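Local coordinates for protein hemoglobin subunit beta (Isurus oxyrinchus, PDB 3MKB) that binds haem and, as the beta subunit of a shark haemoglobin tetramer, probably carries oxygen reversibly in the blood, at residues Lys66-Asp69 with Asp70-Ala73; Ser79-Ala83 with Asp84-Ile88. All coordinates share one frame; numbering follows the deposited sequence.

Interaction 1 (Lys66-Asp69 with Asp70-Ala73); sequences KHED and DVKA
A type I beta turn from His67 to Asp70 forms this local contact, in the loop that leads from helix 50-65 into the short helix 71-74 of the globin fold. The turn is closed by the backbone: Asp70 N donates to His67 O over 2.8 Å. Asp70 then occupies the N-cap position of helix 71-74, yet its carboxylate makes no capping bond. With chi1 at -55°, CG stands beside the residue's own backbone N, and the group folds back over the Asp69 peptide, where OD2 comes to 3.0 Å from Asp69 O, a meeting of two acceptors that is not a bond. The other oxygen, OD1, takes a weak hydrogen bond from a water that also sits in the plane of the His67 ring, at its edge, 2.9 Å from ND1. One water thus bridges the two groups, weakly on the carboxylate side; His67 ND1 and Asp70 OD1 themselves stay 5.0 Å apart. The Asp69 carboxylate is engaged by Arg8, through a salt bridge at OD2, while Trp3 NE1 donates to Glu68 O. Facing helix 114-132, the side chains of Glu68 and Val71 lie next to each other and run in the same direction, Glu68 against Phe123 and Val71 against Val126 and Ala130; the nearest approach between the two is from Glu68 OE2 to Val71 CG2, at 4.2 Å, and Glu68 OE2 is buried there without a polar partner. Where the helix starts, the amide of Val71, the first residue of helix 71-74, donates to a second water, which in turn donates to Glu68 O; the distance from Val71 N to this water is 2.9 Å.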
loop_
_atom_site.group_PDB
_atom_site.type_symbol
_atom_site.label_atom_id
_atom_site.label_comp_id
_atom_site.label_asym_id
_atom_site.label_seq_id
_atom_site.Cartn_x
_atom_site.Cartn_y
_atom_site.Cartn_z
ATOM N N LYS B 66 24.322 -11.657 9.606
ATOM C CA LYS B 66 25.789 -11.818 9.489
ATOM C C LYS B 66 26.387 -10.970 8.401
ATOM O O LYS B 66 27.601 -10.907 8.277
ATOM C CB LYS B 66 26.186 -13.275 9.258
ATOM C CG LYS B 66 26.809 -13.983 10.473
ATOM C CD LYS B 66 25.757 -14.758 11.317
ATOM C CE LYS B 66 24.856 -13.804 12.156
ATOM N NZ LYS B 66 23.589 -14.390 12.695
ATOM N N HIS B 67 25.537 -10.322 7.608
ATOM C CA HIS B 67 25.954 -9.619 6.389
ATOM C C HIS B 67 25.079 -8.413 6.094
ATOM O O HIS B 67 24.696 -8.174 4.953
ATOM C CB HIS B 67 25.872 -10.552 5.172
ATOM C CG HIS B 67 26.783 -11.738 5.237
ATOM N ND1 HIS B 67 28.102 -11.677 4.853
ATOM C CD2 HIS B 67 26.554 -13.023 5.606
ATOM C CE1 HIS B 67 28.653 -12.872 5.003
ATOM N NE2 HIS B 67 27.735 -13.707 5.452
ATOM N N GLU B 68 24.788 -7.642 7.131
ATOM C CA GLU B 68 23.952 -6.448 7.079
ATOM C C GLU B 68 24.174 -5.518 5.883
ATOM O O GLU B 68 23.252 -4.828 5.448
ATOM C CB GLU B 68 24.139 -5.673 8.390
ATOM C CG GLU B 68 22.880 -5.293 9.097
ATOM C CD GLU B 68 21.773 -6.304 8.912
ATOM O OE1 GLU B 68 21.786 -7.358 9.569
ATOM O OE2 GLU B 68 20.881 -6.049 8.104
ATOM N N ASP B 69 25.398 -5.507 5.356
ATOM C CA ASP B 69 25.746 -4.644 4.202
ATOM C C ASP B 69 25.571 -5.318 2.815
ATOM O O ASP B 69 25.598 -4.640 1.794
ATOM C CB ASP B 69 27.164 -4.047 4.349
ATOM C CG ASP B 69 27.332 -3.229 5.632
ATOM O OD1 ASP B 69 26.861 -2.076 5.696
ATOM O OD2 ASP B 69 27.952 -3.749 6.578
ATOM N N ASP B 70 25.394 -6.630 2.771
ATOM C CA ASP B 70 25.265 -7.311 1.482
ATOM C C ASP B 70 24.085 -8.263 1.439
ATOM O O ASP B 70 24.222 -9.347 0.896
ATOM C CB ASP B 70 26.527 -8.131 1.169
ATOM C CG ASP B 70 27.800 -7.308 1.204
ATOM O OD1 ASP B 70 28.786 -7.761 1.847
ATOM O OD2 ASP B 70 27.820 -6.216 0.582
ATOM N N VAL B 71 22.943 -7.911 2.033
ATOM C CA VAL B 71 21.871 -8.896 2.149
ATOM C C VAL B 71 21.383 -9.341 0.768
ATOM O O VAL B 71 21.210 -10.534 0.531
ATOM C CB VAL B 71 20.685 -8.410 3.037
ATOM C CG1 VAL B 71 19.563 -9.449 3.087
ATOM C CG2 VAL B 71 21.167 -8.100 4.451
ATOM N N LYS B 72 21.147 -8.369 -0.104
ATOM C CA LYS B 72 20.660 -8.568 -1.457
ATOM C C LYS B 72 21.429 -9.742 -2.110
ATOM O O LYS B 72 20.830 -10.757 -2.509
ATOM C CB LYS B 72 20.895 -7.256 -2.223
ATOM C CG LYS B 72 20.293 -7.115 -3.636
ATOM C CD LYS B 72 18.942 -6.356 -3.661
ATOM C CE LYS B 72 19.075 -4.819 -3.589
ATOM N NZ LYS B 72 17.857 -4.132 -4.164
ATOM N N ALA B 73 22.759 -9.583 -2.169
ATOM C CA ALA B 73 23.672 -10.608 -2.689
ATOM C C ALA B 73 23.556 -12.027 -2.045
ATOM O O ALA B 73 23.836 -13.018 -2.719
ATOM C CB ALA B 73 25.117 -10.082 -2.621
HETATM O O HOH W 1 30.239 -9.939 3.913
HETATM O O HOH W 2 22.417 -5.162 2.752
#

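Interaction 2 (Ser79-Ala83 with Asp84-Ile88); sequences SKAHA and DKLHI. With HEM (protoporphyrin IX containing Fe), chain F.
Asp84 meets Lys80 one helical turn back, its N donating to Lys80 O at 2.7 Å near the end of helix 76-85. Next, Lys85 N binds Ala81 O from above the carbonyl plane. Leu86 N takes the same oxygen at 2.8 Å, nearly in line with the C=O, so Ala81 O is gripped by two amides where the helix widens into a pi-type turn. The Leu86 side chain lies alongside His82 and sets CD1 over the centre of the imidazole, 4.0 Å from the centroid, in a CH-pi contact; CD1 also touches the haem at C3D. His87, with positive phi, turns the chain out of the helix and brings its ring carbon CD2 to Ala83 O. Ile88 N then bonds to His82 O at 3.0 Å. Ile88 CG1, beside the backbone N (chi1 -47°), approaches His82 CD2, and Ile88 CD1 packs 3.5 Å from haem CHD. Ile78 O fixes the rotation of the ring by accepting a hydrogen bond from His82 ND1, while NE2 coordinates the iron at 2.2 Å, with a water as the other axial ligand: the proximal histidine site of the globin haem pocket.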
loop_
_atom_site.group_PDB
_atom_site.type_symbol
_atom_site.label_atom_id
_atom_site.label_comp_id
_atom_site.label_asym_id
_atom_site.label_seq_id
_atom_site.Cartn_x
_atom_site.Cartn_y
_atom_site.Cartn_z
ATOM N N SER B 79 15.543 -15.920 -3.066
ATOM C CA SER B 79 14.499 -15.142 -3.719
ATOM C C SER B 79 13.924 -15.862 -4.977
ATOM O O SER B 79 12.694 -15.974 -5.134
ATOM C CB SER B 79 15.040 -13.754 -4.006
ATOM O OG SER B 79 14.229 -13.048 -4.907
ATOM N N LYS B 80 14.823 -16.373 -5.843
ATOM C CA LYS B 80 14.428 -17.173 -7.009
ATOM C C LYS B 80 13.487 -18.334 -6.646
ATOM O O LYS B 80 12.530 -18.615 -7.391
ATOM C CB LYS B 80 15.645 -17.720 -7.752
ATOM C CG LYS B 80 16.442 -16.665 -8.501
ATOM C CD LYS B 80 17.139 -17.272 -9.750
ATOM C CE LYS B 80 18.063 -16.267 -10.438
ATOM N NZ LYS B 80 19.461 -16.309 -9.846
ATOM N N ALA B 81 13.777 -18.997 -5.518
ATOM C CA ALA B 81 13.013 -20.126 -5.020
ATOM C C ALA B 81 11.582 -19.668 -4.696
ATOM O O ALA B 81 10.564 -20.343 -5.013
ATOM C CB ALA B 81 13.703 -20.702 -3.772
ATOM N N HIS B 82 11.504 -18.500 -4.064
ATOM C CA HIS B 82 10.192 -17.950 -3.702
ATOM C C HIS B 82 9.399 -17.463 -4.925
ATOM O O HIS B 82 8.146 -17.633 -4.985
ATOM C CB HIS B 82 10.349 -16.845 -2.649
ATOM C CG HIS B 82 10.679 -17.362 -1.286
ATOM N ND1 HIS B 82 11.937 -17.812 -0.944
ATOM C CD2 HIS B 82 9.927 -17.465 -0.164
ATOM C CE1 HIS B 82 11.936 -18.205 0.312
ATOM N NE2 HIS B 82 10.738 -17.991 0.814
ATOM N N ALA B 83 10.105 -16.844 -5.879
ATOM C CA ALA B 83 9.425 -16.386 -7.107
ATOM C C ALA B 83 9.081 -17.560 -8.103
ATOM O O ALA B 83 7.933 -17.725 -8.524
ATOM C CB ALA B 83 10.232 -15.332 -7.782
ATOM N N ASP B 84 10.070 -18.414 -8.358
ATOM C CA ASP B 84 10.134 -19.323 -9.527
ATOM C C ASP B 84 9.671 -20.731 -9.217
ATOM O O ASP B 84 9.196 -21.419 -10.100
ATOM C CB ASP B 84 11.569 -19.360 -10.106
ATOM C CG ASP B 84 11.985 -18.019 -10.757
ATOM O OD1 ASP B 84 13.158 -17.831 -11.163
ATOM O OD2 ASP B 84 11.125 -17.138 -10.889
ATOM N N LYS B 85 9.770 -21.159 -7.963
ATOM C CA LYS B 85 9.401 -22.516 -7.594
ATOM C C LYS B 85 8.198 -22.563 -6.657
ATOM O O LYS B 85 7.319 -23.430 -6.798
ATOM C CB LYS B 85 10.586 -23.179 -6.920
ATOM C CG LYS B 85 10.477 -24.659 -6.788
ATOM C CD LYS B 85 11.515 -25.209 -5.809
ATOM C CE LYS B 85 10.884 -25.379 -4.421
ATOM N NZ LYS B 85 9.526 -26.099 -4.435
ATOM N N LEU B 86 8.171 -21.652 -5.697
ATOM C CA LEU B 86 7.181 -21.677 -4.619
ATOM C C LEU B 86 5.969 -20.759 -4.875
ATOM O O LEU B 86 4.904 -20.940 -4.280
ATOM C CB LEU B 86 7.830 -21.258 -3.311
ATOM C CG LEU B 86 8.962 -22.127 -2.733
ATOM C CD1 LEU B 86 9.802 -21.338 -1.705
ATOM C CD2 LEU B 86 8.403 -23.465 -2.173
ATOM N N HIS B 87 6.146 -19.770 -5.746
ATOM C CA HIS B 87 5.010 -18.916 -6.163
ATOM C C HIS B 87 4.381 -18.180 -4.987
ATOM O O HIS B 87 3.166 -18.148 -4.828
ATOM C CB HIS B 87 4.024 -19.718 -7.069
ATOM C CG HIS B 87 4.730 -20.343 -8.233
ATOM N ND1 HIS B 87 5.101 -21.668 -8.249
ATOM C CD2 HIS B 87 5.263 -19.792 -9.346
ATOM C CE1 HIS B 87 5.773 -21.925 -9.358
ATOM N NE2 HIS B 87 5.904 -20.796 -10.033
ATOM N N ILE B 88 5.273 -17.588 -4.165
ATOM C CA ILE B 88 4.859 -16.728 -3.076
ATOM C C ILE B 88 4.638 -15.309 -3.565
ATOM O O ILE B 88 5.505 -14.705 -4.191
ATOM C CB ILE B 88 5.920 -16.653 -1.932
ATOM C CG1 ILE B 88 6.447 -18.071 -1.533
ATOM C CG2 ILE B 88 5.386 -15.786 -0.789
ATOM C CD1 ILE B 88 5.414 -19.078 -1.133
HETATM C CHA HEM F . 11.088 -21.590 2.072
HETATM C CHB HEM F . 13.220 -17.699 3.965
HETATM C CHC HEM F . 9.007 -15.448 3.688
HETATM C CHD HEM F . 6.754 -19.452 2.032
HETATM C C1A HEM F . 12.002 -20.688 2.520
HETATM C C2A HEM F . 13.405 -20.934 2.548
HETATM C C3A HEM F . 13.984 -19.876 3.086
HETATM C C4A HEM F . 12.972 -18.932 3.399
HETATM C CMA HEM F . 15.500 -19.701 3.317
HETATM C CAA HEM F . 14.122 -22.221 2.080
HETATM C CBA HEM F . 14.351 -22.189 0.574
HETATM C CGA HEM F . 15.180 -23.406 0.197
HETATM O O1A HEM F . 16.422 -23.389 0.390
HETATM O O2A HEM F . 14.602 -24.392 -0.291
HETATM C C1B HEM F . 12.293 -16.723 4.084
HETATM C C2B HEM F . 12.502 -15.377 4.610
HETATM C C3B HEM F . 11.303 -14.770 4.529
HETATM C C4B HEM F . 10.324 -15.701 3.953
HETATM C CMB HEM F . 13.816 -14.738 5.171
HETATM C CAB HEM F . 10.992 -13.326 4.950
HETATM C CBB HEM F . 10.393 -12.572 4.018
HETATM C C1C HEM F . 8.030 -16.344 3.248
HETATM C C2C HEM F . 6.605 -16.104 3.178
HETATM C C3C HEM F . 6.005 -17.207 2.755
HETATM C C4C HEM F . 7.009 -18.190 2.501
HETATM C CMC HEM F . 5.847 -14.833 3.563
HETATM C CAC HEM F . 4.491 -17.407 2.509
HETATM C CBC HEM F . 3.559 -16.937 3.373
HETATM C C1D HEM F . 7.692 -20.432 1.949
HETATM C C2D HEM F . 7.468 -21.825 1.613
HETATM C C3D HEM F . 8.844 -22.461 1.643
HETATM C C4D HEM F . 9.753 -21.407 1.990
HETATM C CMD HEM F . 6.129 -22.524 1.306
HETATM C CAD HEM F . 9.256 -23.931 1.381
HETATM C CBD HEM F . 9.048 -24.778 2.615
HETATM C CGD HEM F . 9.239 -26.228 2.142
HETATM O O1D HEM F . 10.227 -26.869 2.589
HETATM O O2D HEM F . 8.437 -26.788 1.313
HETATM N NA HEM F . 11.740 -19.440 3.056
HETATM N NB HEM F . 10.990 -16.870 3.691
HETATM N NC HEM F . 8.252 -17.645 2.820
HETATM N ND HEM F . 9.043 -20.234 2.142
HETATM FE FE HEM F . 9.969 -18.488 2.812
HETATM O O HOH W 3 9.268 -18.747 4.884
#

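In the fold
From the N terminus, the chain runs through helix 50-65 before interaction 1 closes the tight turn that opens helix 71-74. Helix 76-85 follows, and interaction 2 marks its C-terminal end, where the chain leaves for helix 93-108. The two contacts are therefore in series, neither nested nor crossed, with centres about 20 Å apart and nearest atoms about 7 Å apart. Both are tied to helix 114-132, interaction 1 by apolar packing and interaction 2 by the bond of Ser79 OG to Ile131 O. Interaction 1 also reaches the N-terminal part of the chain, and interaction 2 the C-terminal tail at Gln134 and Tyr135.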